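Local coordinates for copper homeostasis protein CutC (PDB 2BDQ), which probably binds copper ions and may take part in copper homeostasis in the cytoplasm, at residues 25-30 / 40-45; 59-64 / 80-85. All coordinates share one frame; numbering follows the deposited sequence.

Interaction 1 (25-30 / 40-45)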
ATOM      1  N   VAL A  25      -0.164  14.342  10.285  1.00 21.92           N
ATOM      2  CA  VAL A  25      -0.307  12.911  10.113  1.00 21.65           C
ATOM      3  C   VAL A  25       0.648  12.447   9.030  1.00 21.03           C
ATOM      4  O   VAL A  25       0.872  13.152   8.043  1.00 22.30           O
ATOM      5  CB  VAL A  25      -1.783  12.537   9.767  1.00 21.63           C
ATOM      6  CG1 VAL A  25      -2.408  13.641   8.969  1.00 24.18           C
ATOM      7  CG2 VAL A  25      -1.839  11.234   8.989  1.00 18.94           C
ATOM      8  N   GLU A  26       1.254  11.284   9.247  1.00 18.66           N
ATOM      9  CA  GLU A  26       2.152  10.718   8.260  1.00 19.17           C
ATOM     10  C   GLU A  26       1.263   9.748   7.500  1.00 18.34           C
ATOM     11  O   GLU A  26       0.811   8.748   8.055  1.00 16.88           O
ATOM     12  CB  GLU A  26       3.311   9.953   8.905  1.00 20.01           C
ATOM     13  CG  GLU A  26       4.296   9.405   7.867  1.00 23.89           C
ATOM     14  CD  GLU A  26       5.321   8.445   8.445  1.00 27.04           C
ATOM     15  OE1 GLU A  26       4.920   7.404   9.011  1.00 29.14           O
ATOM     16  OE2 GLU A  26       6.537   8.727   8.326  1.00 30.26           O
ATOM     17  N   LEU A  27       1.005  10.058   6.235  1.00 18.21           N
ATOM     18  CA  LEU A  27       0.143   9.229   5.407  1.00 19.51           C
ATOM     19  C   LEU A  27       0.914   8.155   4.634  1.00 19.64           C
ATOM     20  O   LEU A  27       1.822   8.452   3.865  1.00 18.61           O
ATOM     21  CB  LEU A  27      -0.628  10.117   4.414  1.00 19.68           C
ATOM     22  CG  LEU A  27      -1.986   9.676   3.849  1.00 20.22           C
ATOM     23  CD1 LEU A  27      -2.234  10.327   2.496  1.00 15.94           C
ATOM     24  CD2 LEU A  27      -2.011   8.174   3.690  1.00 21.61           C
ATOM     25  N   CYS A  28       0.551   6.899   4.852  1.00 20.83           N
ATOM     26  CA  CYS A  28       1.170   5.803   4.130  1.00 22.35           C
ATOM     27  C   CYS A  28       0.242   4.601   4.136  1.00 21.82           C
ATOM     28  O   CYS A  28      -0.891   4.679   4.618  1.00 20.78           O
ATOM     29  CB  CYS A  28       2.544   5.442   4.721  1.00 25.88           C
ATOM     30  SG  CYS A  28       2.721   5.498   6.522  1.00 30.20           S
ATOM     31  N   ASP A  29       0.696   3.500   3.556  1.00 20.15           N
ATOM     32  CA  ASP A  29      -0.104   2.292   3.543  1.00 18.43           C
ATOM     33  C   ASP A  29       0.850   1.192   3.985  1.00 17.27           C
ATOM     34  O   ASP A  29       2.009   1.467   4.308  1.00 16.75           O
ATOM     35  CB  ASP A  29      -0.646   2.031   2.130  1.00 18.92           C
ATOM     36  CG  ASP A  29      -1.583   0.836   2.068  1.00 19.69           C
ATOM     37  OD1 ASP A  29      -2.256   0.535   3.073  1.00 23.89           O
ATOM     38  OD2 ASP A  29      -1.666   0.195   1.007  1.00 23.35           O
ATOM     39  N   ASN A  30       0.358  -0.041   4.043  1.00 15.70           N
ATOM     40  CA  ASN A  30       1.189  -1.177   4.400  1.00 14.49           C
ATOM     41  C   ASN A  30       2.064  -0.933   5.638  1.00 14.86           C
ATOM     42  O   ASN A  30       3.288  -1.038   5.555  1.00 13.95           O
ATOM     43  CB  ASN A  30       2.095  -1.503   3.205  1.00 13.65           C
ATOM     44  CG  ASN A  30       2.598  -2.933   3.213  1.00 12.70           C
ATOM     45  OD1 ASN A  30       2.626  -3.593   4.249  1.00 12.85           O
ATOM     46  ND2 ASN A  30       3.015  -3.413   2.046  1.00 13.52           N
ATOM     47  N   TYR A  40      -2.977   6.779  -5.136  1.00 15.34           N
ATOM     48  CA  TYR A  40      -3.252   8.152  -5.551  1.00 15.24           C
ATOM     49  C   TYR A  40      -4.556   8.638  -4.924  1.00 14.56           C
ATOM     50  O   TYR A  40      -4.631   9.748  -4.410  1.00 13.76           O
ATOM     51  CB  TYR A  40      -3.360   8.229  -7.075  1.00 14.87           C
ATOM     52  CG  TYR A  40      -3.519   9.630  -7.634  1.00 13.88           C
ATOM     53  CD1 TYR A  40      -2.412  10.367  -8.046  1.00 14.72           C
ATOM     54  CD2 TYR A  40      -4.781  10.191  -7.804  1.00 14.37           C
ATOM     55  CE1 TYR A  40      -2.559  11.634  -8.629  1.00 17.02           C
ATOM     56  CE2 TYR A  40      -4.947  11.448  -8.380  1.00 15.09           C
ATOM     57  CZ  TYR A  40      -3.835  12.161  -8.795  1.00 15.62           C
ATOM     58  OH  TYR A  40      -3.994  13.383  -9.390  1.00 15.85           O
ATOM     59  N   GLY A  41      -5.581   7.799  -4.973  1.00 15.03           N
ATOM     60  CA  GLY A  41      -6.862   8.173  -4.404  1.00 14.24           C
ATOM     61  C   GLY A  41      -6.776   8.501  -2.923  1.00 14.44           C
ATOM     62  O   GLY A  41      -7.404   9.453  -2.458  1.00 15.18           O
ATOM     63  N   VAL A  42      -6.013   7.708  -2.177  1.00 14.07           N
ATOM     64  CA  VAL A  42      -5.858   7.940  -0.749  1.00 14.26           C
ATOM     65  C   VAL A  42      -5.162   9.275  -0.482  1.00 14.37           C
ATOM     66  O   VAL A  42      -5.569  10.018   0.405  1.00 14.03           O
ATOM     67  CB  VAL A  42      -5.056   6.791  -0.082  1.00 13.88           C
ATOM     68  CG1 VAL A  42      -4.540   7.230   1.286  1.00 16.09           C
ATOM     69  CG2 VAL A  42      -5.946   5.573   0.088  1.00 14.19           C
ATOM     70  N   ILE A  43      -4.121   9.580  -1.248  1.00 14.26           N
ATOM     71  CA  ILE A  43      -3.387  10.836  -1.061  1.00 16.32           C
ATOM     72  C   ILE A  43      -4.283  12.053  -1.334  1.00 17.80           C
ATOM     73  O   ILE A  43      -4.345  12.994  -0.534  1.00 18.77           O
ATOM     74  CB  ILE A  43      -2.139  10.894  -1.988  1.00 13.70           C
ATOM     75  CG1 ILE A  43      -1.147   9.790  -1.595  1.00 13.29           C
ATOM     76  CG2 ILE A  43      -1.451  12.253  -1.867  1.00 14.57           C
ATOM     77  CD1 ILE A  43       0.051   9.673  -2.535  1.00  6.52           C
ATOM     78  N   LYS A  44      -4.985  12.028  -2.459  1.00 17.14           N
ATOM     79  CA  LYS A  44      -5.864  13.131  -2.833  1.00 18.39           C
ATOM     80  C   LYS A  44      -6.971  13.371  -1.810  1.00 18.76           C
ATOM     81  O   LYS A  44      -7.173  14.500  -1.350  1.00 18.37           O
ATOM     82  CB  LYS A  44      -6.485  12.857  -4.200  1.00 18.19           C
ATOM     83  CG  LYS A  44      -7.568  13.837  -4.641  1.00 19.79           C
ATOM     84  CD  LYS A  44      -8.113  13.414  -6.006  1.00 23.44           C
ATOM     85  CE  LYS A  44      -9.308  14.243  -6.447  1.00 24.44           C
ATOM     86  NZ  LYS A  44      -8.959  15.681  -6.579  1.00 29.23           N
ATOM     87  N   GLU A  45      -7.690  12.314  -1.455  1.00 18.36           N
ATOM     88  CA  GLU A  45      -8.780  12.443  -0.501  1.00 17.36           C
ATOM     89  C   GLU A  45      -8.328  12.711   0.928  1.00 16.73           C
ATOM     90  O   GLU A  45      -8.957  13.485   1.643  1.00 15.58           O
ATOM     91  CB  GLU A  45      -9.663  11.196  -0.551  1.00 16.76           C
ATOM     92  CG  GLU A  45     -10.317  10.967  -1.915  1.00 20.20           C
ATOM     93  CD  GLU A  45     -11.064  12.198  -2.415  1.00 23.70           C
ATOM     94  OE1 GLU A  45     -11.845  12.785  -1.630  1.00 25.50           O
ATOM     95  OE2 GLU A  45     -10.881  12.575  -3.595  1.00 24.23           O
TER
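In the second beta-alpha unit of a TIM barrel, L27 of strand 24-28 reaches outward to V42 and I43 in the first turn of helix 40-52. Both methyls of L27 take part. CD2 meets V42 CG1 at 3.6 Å, the closest approach between the segments, the two side chains slanting across one another. CD1 lies mainly against the helix backbone, 3.8 Å from I43 CA and 3.9 Å from V42 O, with V42 CG1 only slightly farther at 4.0 Å; I43 adds a lighter touch, its CG1 standing 4.3 Å from L27 CD1. With CG of L27 anti to the backbone N (chi1 -154°), the isobutyl group extends from the strand and its fork straddles the junction between V42 and I43. V42 presents a single branch, CG1, to the leucine. No hydrogen bond joins the segments; the contact is small, buried and made by apolar side chains. A46, one turn on in the helix, and V57 of the next strand also touch L27. At the strand's end the chain turns polar: D29 OD1 accepts a weak bond from N30 N (2.8 Å, 147°) and a further one from N30 ND2 of the second subunit, whose T36 OG1 bonds D29 OD2. On the helix, E45 OE2 forms a salt bridge with R76 of that subunit. L27 points toward the helix and C28 away from it, the alternation by which strands of a (beta/alpha)8 barrel send one residue into the layer under the helices and the next toward the barrel interior.

Interaction 2 (59-64 / 80-85); sequences VMIRPR and EDILRA
I61 and I82 form the tight part of this contact, their side chains crossing at about a right angle. CG1 of I82 is the focus: it meets I61 CG2 and I61 CD1, each at 3.8 Å, so it sits against both branches of the other isoleucine. In I61 the short branch CG2 is anti to the backbone N, whereas CG1 is turned beside that N (chi1 -56°); a second bend (chi2 -66°) brings CD1 round to the helix, 4.1 Å from D81 O. Packing is slacker toward A85, whose CB lies 4.4 Å from V59 CG1. Here the end of strand 56-60 and the chain just beyond it are covered by helix 72-87, the third beta-alpha unit of the TIM barrel, and L93 of the following strand touches both I82 and A85. Beside its carbonyl O, D81 offers I61 its CB, 4.4 Å from I61 CD1; its carboxylate is taken by the second subunit, OD1 by G41 N and OD2 by S39 OG. Farther round the helix, NH2 of partly exposed R84 bridges to OE2 of buried E80 at 2.7 Å, and Y40 of the second subunit packs on both. The acceptor lies in the guanidinium plane, but the donor approaches on the syn side, 34° out of the carboxylate plane. E87 and R76 extend this charged row, and L83 CB covers one face of the guanidinium.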
ATOM      1  N   VAL A  59       3.438  12.841   3.318  1.00 14.84           N
ATOM      2  CA  VAL A  59       3.268  11.620   2.536  1.00 14.17           C
ATOM      3  C   VAL A  59       4.512  10.744   2.442  1.00 14.90           C
ATOM      4  O   VAL A  59       5.603  11.213   2.108  1.00 14.20           O
ATOM      5  CB  VAL A  59       2.775  11.949   1.102  1.00 13.61           C
ATOM      6  CG1 VAL A  59       2.637  10.674   0.281  1.00  9.96           C
ATOM      7  CG2 VAL A  59       1.441  12.670   1.179  1.00 12.33           C
HETATM    8  N   MSE A  60       4.329   9.460   2.735  1.00 16.36           N
HETATM    9  CA  MSE A  60       5.415   8.490   2.674  1.00 17.75           C
HETATM   10  C   MSE A  60       5.814   8.179   1.238  1.00 17.05           C
HETATM   11  O   MSE A  60       4.971   7.878   0.389  1.00 16.28           O
HETATM   12  CB  MSE A  60       5.010   7.183   3.371  1.00 22.17           C
HETATM   13  CG  MSE A  60       5.766   6.903   4.658  1.00 30.14           C
HETATM   14 SE   MSE A  60       7.602   6.396   4.286  1.00 35.92          SE
HETATM   15  CE  MSE A  60       7.811   5.016   5.624  1.00 36.37           C
ATOM     16  N   ILE A  61       7.111   8.264   0.972  1.00 16.04           N
ATOM     17  CA  ILE A  61       7.645   7.966  -0.345  1.00 14.84           C
ATOM     18  C   ILE A  61       8.588   6.776  -0.164  1.00 15.65           C
ATOM     19  O   ILE A  61       9.770   6.945   0.150  1.00 14.47           O
ATOM     20  CB  ILE A  61       8.450   9.151  -0.931  1.00 15.26           C
ATOM     21  CG1 ILE A  61       7.585  10.413  -0.979  1.00 12.49           C
ATOM     22  CG2 ILE A  61       8.973   8.780  -2.316  1.00 13.40           C
ATOM     23  CD1 ILE A  61       6.406  10.330  -1.936  1.00 13.01           C
ATOM     24  N   ARG A  62       8.048   5.575  -0.346  1.00 14.92           N
ATOM     25  CA  ARG A  62       8.805   4.334  -0.220  1.00 14.36           C
ATOM     26  C   ARG A  62       8.129   3.334  -1.157  1.00 14.29           C
ATOM     27  O   ARG A  62       6.985   2.953  -0.940  1.00 13.32           O
ATOM     28  CB  ARG A  62       8.757   3.852   1.229  1.00 13.78           C
ATOM     29  CG  ARG A  62       9.671   2.685   1.551  1.00 13.34           C
ATOM     30  CD  ARG A  62       9.605   2.409   3.042  1.00 13.14           C
ATOM     31  NE  ARG A  62      10.412   1.269   3.455  1.00 10.65           N
ATOM     32  CZ  ARG A  62      10.144   0.523   4.520  1.00 10.78           C
ATOM     33  NH1 ARG A  62       9.088   0.801   5.274  1.00 11.03           N
ATOM     34  NH2 ARG A  62      10.923  -0.503   4.827  1.00 11.36           N
ATOM     35  N   PRO A  63       8.842   2.895  -2.208  1.00 14.18           N
ATOM     36  CA  PRO A  63       8.390   1.952  -3.241  1.00 15.29           C
ATOM     37  C   PRO A  63       8.094   0.523  -2.789  1.00 15.83           C
ATOM     38  O   PRO A  63       7.488  -0.249  -3.529  1.00 16.80           O
ATOM     39  CB  PRO A  63       9.523   2.005  -4.256  1.00 15.05           C
ATOM     40  CG  PRO A  63      10.710   2.090  -3.354  1.00 12.74           C
ATOM     41  CD  PRO A  63      10.288   3.137  -2.342  1.00 12.44           C
ATOM     42  N   ARG A  64       8.530   0.177  -1.582  1.00 15.89           N
ATOM     43  CA  ARG A  64       8.302  -1.146  -1.018  1.00 14.98           C
ATOM     44  C   ARG A  64       8.961  -1.279   0.347  1.00 15.58           C
ATOM     45  O   ARG A  64       9.609  -0.349   0.833  1.00 14.99           O
ATOM     46  CB  ARG A  64       8.828  -2.229  -1.958  1.00 15.30           C
ATOM     47  CG  ARG A  64      10.228  -1.977  -2.480  1.00 16.80           C
ATOM     48  CD  ARG A  64      11.249  -2.903  -1.843  1.00 16.86           C
ATOM     49  NE  ARG A  64      12.583  -2.688  -2.401  1.00 20.04           N
ATOM     50  CZ  ARG A  64      13.678  -2.519  -1.659  1.00 20.25           C
ATOM     51  NH1 ARG A  64      13.591  -2.549  -0.333  1.00 21.46           N
ATOM     52  NH2 ARG A  64      14.856  -2.291  -2.230  1.00 18.48           N
ATOM     53  N   GLU A  80       8.197   9.504  -9.469  1.00 16.71           N
ATOM     54  CA  GLU A  80       6.828   9.612  -9.962  1.00 17.82           C
ATOM     55  C   GLU A  80       5.861   9.858  -8.808  1.00 17.36           C
ATOM     56  O   GLU A  80       4.988  10.716  -8.891  1.00 18.72           O
ATOM     57  CB  GLU A  80       6.429   8.330 -10.703  1.00 15.77           C
ATOM     58  CG  GLU A  80       5.072   8.397 -11.409  1.00 19.46           C
ATOM     59  CD  GLU A  80       4.998   9.501 -12.454  1.00 20.73           C
ATOM     60  OE1 GLU A  80       5.986   9.686 -13.199  1.00 19.87           O
ATOM     61  OE2 GLU A  80       3.944  10.174 -12.538  1.00 23.18           O
ATOM     62  N   ASP A  81       6.019   9.106  -7.726  1.00 16.95           N
ATOM     63  CA  ASP A  81       5.126   9.281  -6.590  1.00 17.21           C
ATOM     64  C   ASP A  81       5.290  10.646  -5.936  1.00 15.09           C
ATOM     65  O   ASP A  81       4.337  11.183  -5.361  1.00 14.65           O
ATOM     66  CB  ASP A  81       5.304   8.143  -5.577  1.00 16.47           C
ATOM     67  CG  ASP A  81       4.576   6.876  -6.012  1.00 19.22           C
ATOM     68  OD1 ASP A  81       3.417   7.004  -6.484  1.00 20.87           O
ATOM     69  OD2 ASP A  81       5.134   5.762  -5.880  1.00 16.73           O
ATOM     70  N   ILE A  82       6.485  11.222  -6.043  1.00 15.05           N
ATOM     71  CA  ILE A  82       6.737  12.543  -5.482  1.00 13.25           C
ATOM     72  C   ILE A  82       6.007  13.595  -6.295  1.00 12.74           C
ATOM     73  O   ILE A  82       5.412  14.501  -5.731  1.00 13.51           O
ATOM     74  CB  ILE A  82       8.242  12.851  -5.459  1.00 14.51           C
ATOM     75  CG1 ILE A  82       8.887  12.063  -4.312  1.00 13.22           C
ATOM     76  CG2 ILE A  82       8.489  14.357  -5.305  1.00 12.48           C
ATOM     77  CD1 ILE A  82      10.389  12.126  -4.292  1.00 13.49           C
ATOM     78  N   LEU A  83       6.045  13.472  -7.619  1.00 13.94           N
ATOM     79  CA  LEU A  83       5.370  14.433  -8.492  1.00 14.01           C
ATOM     80  C   LEU A  83       3.873  14.471  -8.194  1.00 13.97           C
ATOM     81  O   LEU A  83       3.271  15.536  -8.132  1.00 13.05           O
ATOM     82  CB  LEU A  83       5.596  14.053  -9.953  1.00 13.51           C
ATOM     83  CG  LEU A  83       6.675  14.708 -10.821  1.00 15.41           C
ATOM     84  CD1 LEU A  83       7.710  15.468 -10.010  1.00 12.87           C
ATOM     85  CD2 LEU A  83       7.302  13.601 -11.643  1.00 14.19           C
ATOM     86  N   ARG A  84       3.276  13.297  -8.020  1.00 15.45           N
ATOM     87  CA  ARG A  84       1.860  13.208  -7.712  1.00 16.23           C
ATOM     88  C   ARG A  84       1.587  13.783  -6.316  1.00 16.99           C
ATOM     89  O   ARG A  84       0.647  14.549  -6.128  1.00 16.81           O
ATOM     90  CB  ARG A  84       1.398  11.746  -7.793  1.00 16.12           C
ATOM     91  CG  ARG A  84       0.782  11.313  -9.132  1.00 19.04           C
ATOM     92  CD  ARG A  84       1.658  11.588 -10.350  1.00 19.47           C
ATOM     93  NE  ARG A  84       1.614  12.992 -10.747  1.00 24.16           N
ATOM     94  CZ  ARG A  84       2.338  13.524 -11.728  1.00 24.21           C
ATOM     95  NH1 ARG A  84       2.222  14.813 -12.005  1.00 27.24           N
ATOM     96  NH2 ARG A  84       3.182  12.774 -12.427  1.00 25.81           N
ATOM     97  N   ALA A  85       2.420  13.432  -5.340  1.00 17.82           N
ATOM     98  CA  ALA A  85       2.227  13.932  -3.982  1.00 19.55           C
ATOM     99  C   ALA A  85       2.201  15.456  -3.948  1.00 20.26           C
ATOM    100  O   ALA A  85       1.379  16.051  -3.246  1.00 21.14           O
ATOM    101  CB  ALA A  85       3.320  13.410  -3.059  1.00 18.72           C
TER

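Overall arrangement
Interactions 1 and 2 belong to successive beta-alpha units, and their centres lie 10 Å apart on the same side of the chain's centre. Strands 24-28 and 56-60 are parallel neighbours: L27 O and M60 N, 2.9 Å apart, probably form a hydrogen bond between them. In the outer layer, I43 CD1 of interaction 1 comes within 4.0 Å of V59 CG1 of interaction 2, while Y40 CE1 lies 3.4 Å from R84 CG, joining the two helices. Both contacts also border the second subunit.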